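Local coordinates for protein nucleoporin NUP170 (Chaetomium thermophilum, PDB 5HAX) that is a nucleoporin, combining a beta-propeller and an alpha-helical region, and probably serves as a structural scaffold component of the nuclear pore complex, at residues V582-L595 against K667-M679. Sequence-based numbering, arbitrary orientation.
Sequences VRLSSRHDALALYL and KEHQALHALQKLM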
ATOM      1  N   VAL A 582     -33.441  -4.767  20.358  1.00 97.85           N
ATOM      2  CA  VAL A 582     -32.726  -6.017  20.579  1.00 93.05           C
ATOM      3  C   VAL A 582     -31.256  -5.814  20.233  1.00 86.04           C
ATOM      4  O   VAL A 582     -30.888  -4.919  19.468  1.00 91.83           O
ATOM      5  CB  VAL A 582     -33.328  -7.166  19.736  1.00 95.88           C
ATOM      6  CG1 VAL A 582     -32.589  -8.483  19.971  1.00 85.47           C
ATOM      7  CG2 VAL A 582     -34.809  -7.327  20.041  1.00 97.33           C
ATOM      8  N   ARG A 583     -30.410  -6.659  20.824  1.00 81.36           N
ATOM      9  CA  ARG A 583     -29.007  -6.786  20.444  1.00 84.08           C
ATOM     10  C   ARG A 583     -28.843  -8.107  19.701  1.00 78.22           C
ATOM     11  O   ARG A 583     -28.934  -9.181  20.304  1.00 70.35           O
ATOM     12  CB  ARG A 583     -28.091  -6.730  21.664  1.00 83.10           C
ATOM     13  CG  ARG A 583     -27.995  -5.360  22.308  1.00 96.73           C
ATOM     14  CD  ARG A 583     -26.862  -5.311  23.320  1.00119.06           C
ATOM     15  NE  ARG A 583     -26.791  -4.024  24.008  1.00131.37           N
ATOM     16  CZ  ARG A 583     -25.903  -3.729  24.952  1.00129.66           C
ATOM     17  NH1 ARG A 583     -25.002  -4.627  25.330  1.00120.96           N
ATOM     18  NH2 ARG A 583     -25.916  -2.532  25.522  1.00124.20           N
ATOM     19  N   LEU A 584     -28.604  -8.024  18.395  1.00 69.20           N
ATOM     20  CA  LEU A 584     -28.412  -9.216  17.585  1.00 62.59           C
ATOM     21  C   LEU A 584     -27.092  -9.897  17.937  1.00 61.71           C
ATOM     22  O   LEU A 584     -26.186  -9.298  18.526  1.00 60.33           O
ATOM     23  CB  LEU A 584     -28.447  -8.859  16.098  1.00 63.42           C
ATOM     24  CG  LEU A 584     -29.757  -8.224  15.625  1.00 55.17           C
ATOM     25  CD1 LEU A 584     -29.623  -7.711  14.203  1.00 63.54           C
ATOM     26  CD2 LEU A 584     -30.904  -9.218  15.723  1.00 65.16           C
ATOM     27  N   SER A 585     -26.992 -11.171  17.571  1.00 55.12           N
ATOM     28  CA  SER A 585     -25.818 -11.960  17.908  1.00 61.32           C
ATOM     29  C   SER A 585     -24.587 -11.443  17.169  1.00 61.35           C
ATOM     30  O   SER A 585     -24.678 -10.733  16.164  1.00 55.49           O
ATOM     31  CB  SER A 585     -26.039 -13.433  17.564  1.00 58.16           C
ATOM     32  OG  SER A 585     -26.032 -13.636  16.161  1.00 58.20           O
ATOM     33  N   SER A 586     -23.414 -11.812  17.689  1.00 60.59           N
ATOM     34  CA  SER A 586     -22.170 -11.531  16.987  1.00 62.61           C
ATOM     35  C   SER A 586     -22.083 -12.303  15.679  1.00 58.42           C
ATOM     36  O   SER A 586     -21.368 -11.879  14.766  1.00 51.53           O
ATOM     37  CB  SER A 586     -20.977 -11.873  17.879  1.00 50.85           C
ATOM     38  OG  SER A 586     -20.992 -11.089  19.059  1.00 70.56           O
ATOM     39  N   ARG A 587     -22.802 -13.421  15.577  1.00 58.45           N
ATOM     40  CA  ARG A 587     -22.871 -14.161  14.323  1.00 58.88           C
ATOM     41  C   ARG A 587     -23.539 -13.330  13.234  1.00 57.69           C
ATOM     42  O   ARG A 587     -23.100 -13.336  12.079  1.00 54.41           O
ATOM     43  CB  ARG A 587     -23.629 -15.469  14.554  1.00 61.04           C
ATOM     44  CG  ARG A 587     -23.448 -16.518  13.478  1.00 60.04           C
ATOM     45  CD  ARG A 587     -24.202 -17.799  13.826  1.00 61.71           C
ATOM     46  NE  ARG A 587     -23.694 -18.439  15.041  1.00 66.98           N
ATOM     47  CZ  ARG A 587     -24.182 -18.248  16.265  1.00 62.48           C
ATOM     48  NH1 ARG A 587     -23.642 -18.885  17.295  1.00 64.96           N
ATOM     49  NH2 ARG A 587     -25.201 -17.423  16.471  1.00 61.32           N
ATOM     50  N   HIS A 588     -24.600 -12.599  13.588  1.00 55.21           N
ATOM     51  CA  HIS A 588     -25.278 -11.745  12.617  1.00 52.18           C
ATOM     52  C   HIS A 588     -24.389 -10.586  12.185  1.00 50.27           C
ATOM     53  O   HIS A 588     -24.238 -10.319  10.987  1.00 48.29           O
ATOM     54  CB  HIS A 588     -26.583 -11.208  13.200  1.00 49.63           C
ATOM     55  CG  HIS A 588     -27.147 -10.054  12.431  1.00 50.14           C
ATOM     56  ND1 HIS A 588     -26.755  -8.750  12.651  1.00 47.80           N
ATOM     57  CD2 HIS A 588     -28.057 -10.008  11.430  1.00 48.46           C
ATOM     58  CE1 HIS A 588     -27.405  -7.951  11.824  1.00 47.11           C
ATOM     59  NE2 HIS A 588     -28.202  -8.689  11.073  1.00 51.85           N
ATOM     60  N   ASP A 589     -23.818  -9.864  13.153  1.00 49.03           N
ATOM     61  CA  ASP A 589     -22.953  -8.736  12.823  1.00 52.69           C
ATOM     62  C   ASP A 589     -21.787  -9.183  11.951  1.00 49.70           C
ATOM     63  O   ASP A 589     -21.365  -8.456  11.044  1.00 46.68           O
ATOM     64  CB  ASP A 589     -22.445  -8.076  14.106  1.00 52.80           C
ATOM     65  CG  ASP A 589     -23.573  -7.625  15.020  1.00 56.71           C
ATOM     66  OD1 ASP A 589     -24.654  -7.263  14.507  1.00 56.72           O
ATOM     67  OD2 ASP A 589     -23.380  -7.636  16.254  1.00 60.64           O
ATOM     68  N   ALA A 590     -21.267 -10.388  12.203  1.00 49.11           N
ATOM     69  CA  ALA A 590     -20.182 -10.920  11.387  1.00 46.50           C
ATOM     70  C   ALA A 590     -20.625 -11.129   9.945  1.00 53.80           C
ATOM     71  O   ALA A 590     -19.882 -10.814   9.008  1.00 46.60           O
ATOM     72  CB  ALA A 590     -19.678 -12.233  11.986  1.00 48.41           C
ATOM     73  N   LEU A 591     -21.831 -11.665   9.747  1.00 49.60           N
ATOM     74  CA  LEU A 591     -22.339 -11.855   8.392  1.00 45.29           C
ATOM     75  C   LEU A 591     -22.536 -10.517   7.693  1.00 42.11           C
ATOM     76  O   LEU A 591     -22.205 -10.371   6.510  1.00 42.74           O
ATOM     77  CB  LEU A 591     -23.650 -12.639   8.427  1.00 46.13           C
ATOM     78  CG  LEU A 591     -24.345 -12.852   7.080  1.00 53.30           C
ATOM     79  CD1 LEU A 591     -23.460 -13.659   6.141  1.00 52.39           C
ATOM     80  CD2 LEU A 591     -25.691 -13.532   7.280  1.00 55.76           C
ATOM     81  N   ALA A 592     -23.075  -9.530   8.411  1.00 41.76           N
ATOM     82  CA  ALA A 592     -23.242  -8.198   7.841  1.00 44.83           C
ATOM     83  C   ALA A 592     -21.895  -7.553   7.542  1.00 49.13           C
ATOM     84  O   ALA A 592     -21.735  -6.886   6.513  1.00 41.59           O
ATOM     85  CB  ALA A 592     -24.052  -7.324   8.796  1.00 44.65           C
ATOM     86  N   LEU A 593     -20.918  -7.738   8.430  1.00 45.37           N
ATOM     87  CA  LEU A 593     -19.600  -7.147   8.217  1.00 45.18           C
ATOM     88  C   LEU A 593     -18.927  -7.751   6.992  1.00 44.50           C
ATOM     89  O   LEU A 593     -18.427  -7.026   6.125  1.00 42.23           O
ATOM     90  CB  LEU A 593     -18.737  -7.344   9.465  1.00 45.65           C
ATOM     91  CG  LEU A 593     -17.375  -6.648   9.490  1.00 47.95           C
ATOM     92  CD1 LEU A 593     -17.525  -5.140   9.343  1.00 38.98           C
ATOM     93  CD2 LEU A 593     -16.640  -6.992  10.779  1.00 46.99           C
ATOM     94  N   TYR A 594     -18.921  -9.083   6.900  1.00 43.25           N
ATOM     95  CA  TYR A 594     -18.322  -9.751   5.750  1.00 40.25           C
ATOM     96  C   TYR A 594     -18.999  -9.326   4.452  1.00 45.55           C
ATOM     97  O   TYR A 594     -18.330  -8.946   3.485  1.00 44.35           O
ATOM     98  CB  TYR A 594     -18.404 -11.266   5.933  1.00 39.61           C
ATOM     99  CG  TYR A 594     -17.759 -12.056   4.819  1.00 46.31           C
ATOM    100  CD1 TYR A 594     -16.479 -11.752   4.381  1.00 46.98           C
ATOM    101  CD2 TYR A 594     -18.425 -13.114   4.213  1.00 50.09           C
ATOM    102  CE1 TYR A 594     -15.881 -12.471   3.364  1.00 48.26           C
ATOM    103  CE2 TYR A 594     -17.834 -13.841   3.195  1.00 46.40           C
ATOM    104  CZ  TYR A 594     -16.562 -13.516   2.775  1.00 48.03           C
ATOM    105  OH  TYR A 594     -15.967 -14.233   1.762  1.00 42.77           O
ATOM    106  N   LEU A 595     -20.335  -9.383   4.414  1.00 47.57           N
ATOM    107  CA  LEU A 595     -21.060  -9.029   3.197  1.00 44.63           C
ATOM    108  C   LEU A 595     -20.778  -7.591   2.779  1.00 43.55           C
ATOM    109  O   LEU A 595     -20.561  -7.314   1.592  1.00 44.15           O
ATOM    110  CB  LEU A 595     -22.562  -9.235   3.401  1.00 50.86           C
ATOM    111  CG  LEU A 595     -23.457  -8.774   2.244  1.00 48.77           C
ATOM    112  CD1 LEU A 595     -23.099  -9.511   0.963  1.00 48.99           C
ATOM    113  CD2 LEU A 595     -24.923  -8.970   2.594  1.00 46.00           C
ATOM    114  N   LYS A 667     -36.336 -11.598  16.018  1.00 72.65           N
ATOM    115  CA  LYS A 667     -35.673 -10.556  15.244  1.00 77.47           C
ATOM    116  C   LYS A 667     -34.335 -11.034  14.696  1.00 66.41           C
ATOM    117  O   LYS A 667     -33.876 -10.534  13.663  1.00 68.97           O
ATOM    118  CB  LYS A 667     -35.487  -9.306  16.106  1.00 70.81           C
ATOM    119  CG  LYS A 667     -36.794  -8.711  16.621  1.00 83.58           C
ATOM    120  CD  LYS A 667     -37.687  -8.235  15.481  1.00105.51           C
ATOM    121  CE  LYS A 667     -38.984  -7.627  15.996  1.00120.22           C
ATOM    122  NZ  LYS A 667     -39.880  -7.189  14.888  1.00117.78           N
ATOM    123  N   GLU A 668     -33.700 -11.994  15.369  1.00 61.74           N
ATOM    124  CA  GLU A 668     -32.507 -12.627  14.814  1.00 70.75           C
ATOM    125  C   GLU A 668     -32.834 -13.320  13.497  1.00 69.07           C
ATOM    126  O   GLU A 668     -32.104 -13.182  12.508  1.00 63.59           O
ATOM    127  CB  GLU A 668     -31.936 -13.620  15.828  1.00 68.42           C
ATOM    128  CG  GLU A 668     -30.685 -14.378  15.380  1.00 68.89           C
ATOM    129  CD  GLU A 668     -29.413 -13.551  15.463  1.00 68.76           C
ATOM    130  OE1 GLU A 668     -29.459 -12.411  15.974  1.00 61.60           O
ATOM    131  OE2 GLU A 668     -28.357 -14.049  15.017  1.00 59.28           O
ATOM    132  N   HIS A 669     -33.941 -14.067  13.469  1.00 74.28           N
ATOM    133  CA  HIS A 669     -34.369 -14.730  12.242  1.00 74.09           C
ATOM    134  C   HIS A 669     -34.729 -13.716  11.161  1.00 67.15           C
ATOM    135  O   HIS A 669     -34.364 -13.887   9.993  1.00 65.99           O
ATOM    136  CB  HIS A 669     -35.558 -15.644  12.543  1.00 77.89           C
ATOM    137  CG  HIS A 669     -36.114 -16.338  11.340  1.00 86.16           C
ATOM    138  ND1 HIS A 669     -35.589 -17.514  10.849  1.00 90.87           N
ATOM    139  CD2 HIS A 669     -37.156 -16.027  10.533  1.00 81.76           C
ATOM    140  CE1 HIS A 669     -36.281 -17.895   9.790  1.00 91.32           C
ATOM    141  NE2 HIS A 669     -37.237 -17.010   9.577  1.00 85.69           N
ATOM    142  N   GLN A 670     -35.445 -12.651  11.534  1.00 60.17           N
ATOM    143  CA  GLN A 670     -35.824 -11.630  10.562  1.00 65.23           C
ATOM    144  C   GLN A 670     -34.600 -10.916  10.003  1.00 63.26           C
ATOM    145  O   GLN A 670     -34.516 -10.664   8.795  1.00 56.46           O
ATOM    146  CB  GLN A 670     -36.773 -10.620  11.207  1.00 72.76           C
ATOM    147  CG  GLN A 670     -38.088 -11.208  11.683  1.00 84.71           C
ATOM    148  CD  GLN A 670     -38.870 -10.246  12.556  1.00 91.46           C
ATOM    149  OE1 GLN A 670     -38.859  -9.034  12.331  1.00 88.17           O
ATOM    150  NE2 GLN A 670     -39.547 -10.780  13.566  1.00 90.82           N
ATOM    151  N   ALA A 671     -33.644 -10.573  10.870  1.00 64.48           N
ATOM    152  CA  ALA A 671     -32.445  -9.875  10.421  1.00 62.86           C
ATOM    153  C   ALA A 671     -31.630 -10.742   9.469  1.00 51.48           C
ATOM    154  O   ALA A 671     -31.211 -10.288   8.400  1.00 49.78           O
ATOM    155  CB  ALA A 671     -31.603  -9.458  11.627  1.00 55.77           C
ATOM    156  N   LEU A 672     -31.394 -12.001   9.847  1.00 54.11           N
ATOM    157  CA  LEU A 672     -30.651 -12.907   8.979  1.00 55.54           C
ATOM    158  C   LEU A 672     -31.378 -13.122   7.660  1.00 53.08           C
ATOM    159  O   LEU A 672     -30.746 -13.201   6.600  1.00 56.90           O
ATOM    160  CB  LEU A 672     -30.423 -14.240   9.692  1.00 56.26           C
ATOM    161  CG  LEU A 672     -29.502 -14.186  10.915  1.00 63.54           C
ATOM    162  CD1 LEU A 672     -29.550 -15.500  11.678  1.00 62.65           C
ATOM    163  CD2 LEU A 672     -28.074 -13.861  10.507  1.00 60.88           C
ATOM    164  N   HIS A 673     -32.709 -13.214   7.703  1.00 63.41           N
ATOM    165  CA  HIS A 673     -33.481 -13.373   6.475  1.00 54.62           C
ATOM    166  C   HIS A 673     -33.306 -12.173   5.556  1.00 49.20           C
ATOM    167  O   HIS A 673     -33.144 -12.331   4.340  1.00 54.30           O
ATOM    168  CB  HIS A 673     -34.960 -13.570   6.804  1.00 65.57           C
ATOM    169  CG  HIS A 673     -35.865 -13.356   5.632  1.00 65.19           C
ATOM    170  ND1 HIS A 673     -36.112 -14.335   4.693  1.00 67.31           N
ATOM    171  CD2 HIS A 673     -36.570 -12.270   5.237  1.00 66.79           C
ATOM    172  CE1 HIS A 673     -36.936 -13.863   3.775  1.00 69.25           C
ATOM    173  NE2 HIS A 673     -37.229 -12.612   4.081  1.00 67.14           N
ATOM    174  N   ALA A 674     -33.345 -10.963   6.118  1.00 53.05           N
ATOM    175  CA  ALA A 674     -33.197  -9.763   5.303  1.00 58.63           C
ATOM    176  C   ALA A 674     -31.834  -9.720   4.623  1.00 54.53           C
ATOM    177  O   ALA A 674     -31.728  -9.332   3.454  1.00 53.66           O
ATOM    178  CB  ALA A 674     -33.406  -8.518   6.165  1.00 58.92           C
ATOM    179  N   LEU A 675     -30.779 -10.119   5.338  1.00 49.96           N
ATOM    180  CA  LEU A 675     -29.447 -10.135   4.741  1.00 46.71           C
ATOM    181  C   LEU A 675     -29.381 -11.105   3.569  1.00 49.80           C
ATOM    182  O   LEU A 675     -28.790 -10.794   2.529  1.00 47.48           O
ATOM    183  CB  LEU A 675     -28.400 -10.506   5.792  1.00 50.46           C
ATOM    184  CG  LEU A 675     -28.085  -9.461   6.864  1.00 46.90           C
ATOM    185  CD1 LEU A 675     -27.090 -10.027   7.866  1.00 50.64           C
ATOM    186  CD2 LEU A 675     -27.543  -8.182   6.240  1.00 50.61           C
ATOM    187  N   GLN A 676     -29.982 -12.288   3.717  1.00 58.28           N
ATOM    188  CA  GLN A 676     -29.961 -13.267   2.637  1.00 54.46           C
ATOM    189  C   GLN A 676     -30.758 -12.788   1.431  1.00 51.73           C
ATOM    190  O   GLN A 676     -30.386 -13.081   0.288  1.00 51.42           O
ATOM    191  CB  GLN A 676     -30.494 -14.607   3.140  1.00 52.27           C
ATOM    192  CG  GLN A 676     -29.562 -15.297   4.124  1.00 63.47           C
ATOM    193  CD  GLN A 676     -30.102 -16.625   4.615  1.00 77.51           C
ATOM    194  OE1 GLN A 676     -29.753 -17.682   4.089  1.00 75.03           O
ATOM    195  NE2 GLN A 676     -30.953 -16.578   5.633  1.00 66.66           N
ATOM    196  N   LYS A 677     -31.848 -12.051   1.657  1.00 54.01           N
ATOM    197  CA  LYS A 677     -32.586 -11.470   0.541  1.00 54.03           C
ATOM    198  C   LYS A 677     -31.780 -10.380  -0.152  1.00 57.40           C
ATOM    199  O   LYS A 677     -31.909 -10.192  -1.367  1.00 50.70           O
ATOM    200  CB  LYS A 677     -33.924 -10.913   1.027  1.00 55.68           C
ATOM    201  CG  LYS A 677     -35.026 -11.955   1.130  1.00 63.01           C
ATOM    202  CD  LYS A 677     -35.495 -12.397  -0.249  1.00 69.66           C
ATOM    203  CE  LYS A 677     -36.517 -13.516  -0.164  1.00 80.73           C
ATOM    204  NZ  LYS A 677     -36.907 -14.005  -1.514  1.00 92.54           N
ATOM    205  N   LEU A 678     -30.950  -9.653   0.598  1.00 54.56           N
ATOM    206  CA  LEU A 678     -30.080  -8.664  -0.026  1.00 48.83           C
ATOM    207  C   LEU A 678     -28.996  -9.340  -0.854  1.00 45.09           C
ATOM    208  O   LEU A 678     -28.622  -8.843  -1.922  1.00 49.75           O
ATOM    209  CB  LEU A 678     -29.463  -7.763   1.045  1.00 54.71           C
ATOM    210  CG  LEU A 678     -28.527  -6.657   0.552  1.00 55.43           C
ATOM    211  CD1 LEU A 678     -29.244  -5.720  -0.408  1.00 48.52           C
ATOM    212  CD2 LEU A 678     -27.960  -5.885   1.734  1.00 50.55           C
ATOM    213  N   MET A 679     -28.491 -10.484  -0.386  1.00 46.83           N
ATOM    214  CA  MET A 679     -27.454 -11.200  -1.124  1.00 53.41           C
ATOM    215  C   MET A 679     -27.954 -11.634  -2.495  1.00 53.74           C
ATOM    216  O   MET A 679     -27.290 -11.402  -3.512  1.00 48.79           O
ATOM    217  CB  MET A 679     -26.981 -12.411  -0.321  1.00 45.30           C
ATOM    218  CG  MET A 679     -26.187 -12.063   0.924  1.00 51.63           C
ATOM    219  SD  MET A 679     -25.720 -13.531   1.855  1.00 54.26           S
ATOM    220  CE  MET A 679     -26.068 -12.994   3.527  1.00 55.75           C
TER
HETATM  221  O   HOH W   1     -27.449 -16.287  14.653  1.00 53.88           O
HETATM  222  O   HOH W   2     -30.009  -7.531   9.110  1.00 59.64           O
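Glu668 grips the start of helix 586-595 with both carboxylate oxygens: OE1 accepts from Ser585 N at 3.2 Å in a nearly straight bond (176°), and OE2 takes the hydroxyl of Ser585 OG at 2.6 Å, both on the syn side, though tilted out of the carboxylate plane. Serine suits this N-cap because the same OG also accepts from His588 N, while a bend at chi2 (78°) swings the glutamate's end across to Ser585. With an alanine in place of Glu668, both donors of Ser585 would probably lose their carboxylate, and with it this tie to helix 667-679.

One turn on, the His588 ring is a knob among Glu668, Ala671, Leu672 and Leu675. Small Ala671 lets the ring in close, CB lying 3.5 Å from His588 NE2; Leu584 CD1 lies over one face, toward the rim. Histidine suits the place because both nitrogens find partners: ND1 donates to Asp589 OD1, in the plane of the ring, fixing its rotation, and NE2 bonds a water that donates to Ala671 O. Deeper, Leu591 CD2 packs on Leu675 CD1 at 3.8 Å, and flexible Met679 bends its CE against Leu591 while its CG meets Leu595 CD2.

Beside the Glu668 grip, at the N-terminal edge, the contact is looser: Val582 CG2 only grazes Lys667 CG at 4.2 Å, and the exposed lysine's amine leads away on the solvent side.

The helices run nearly parallel (14°); helix 622-640 packs on Leu591 and Met679, helix 5-20 on Ala592 and Leu678, and strand 582-583 pairs with strand 568-569.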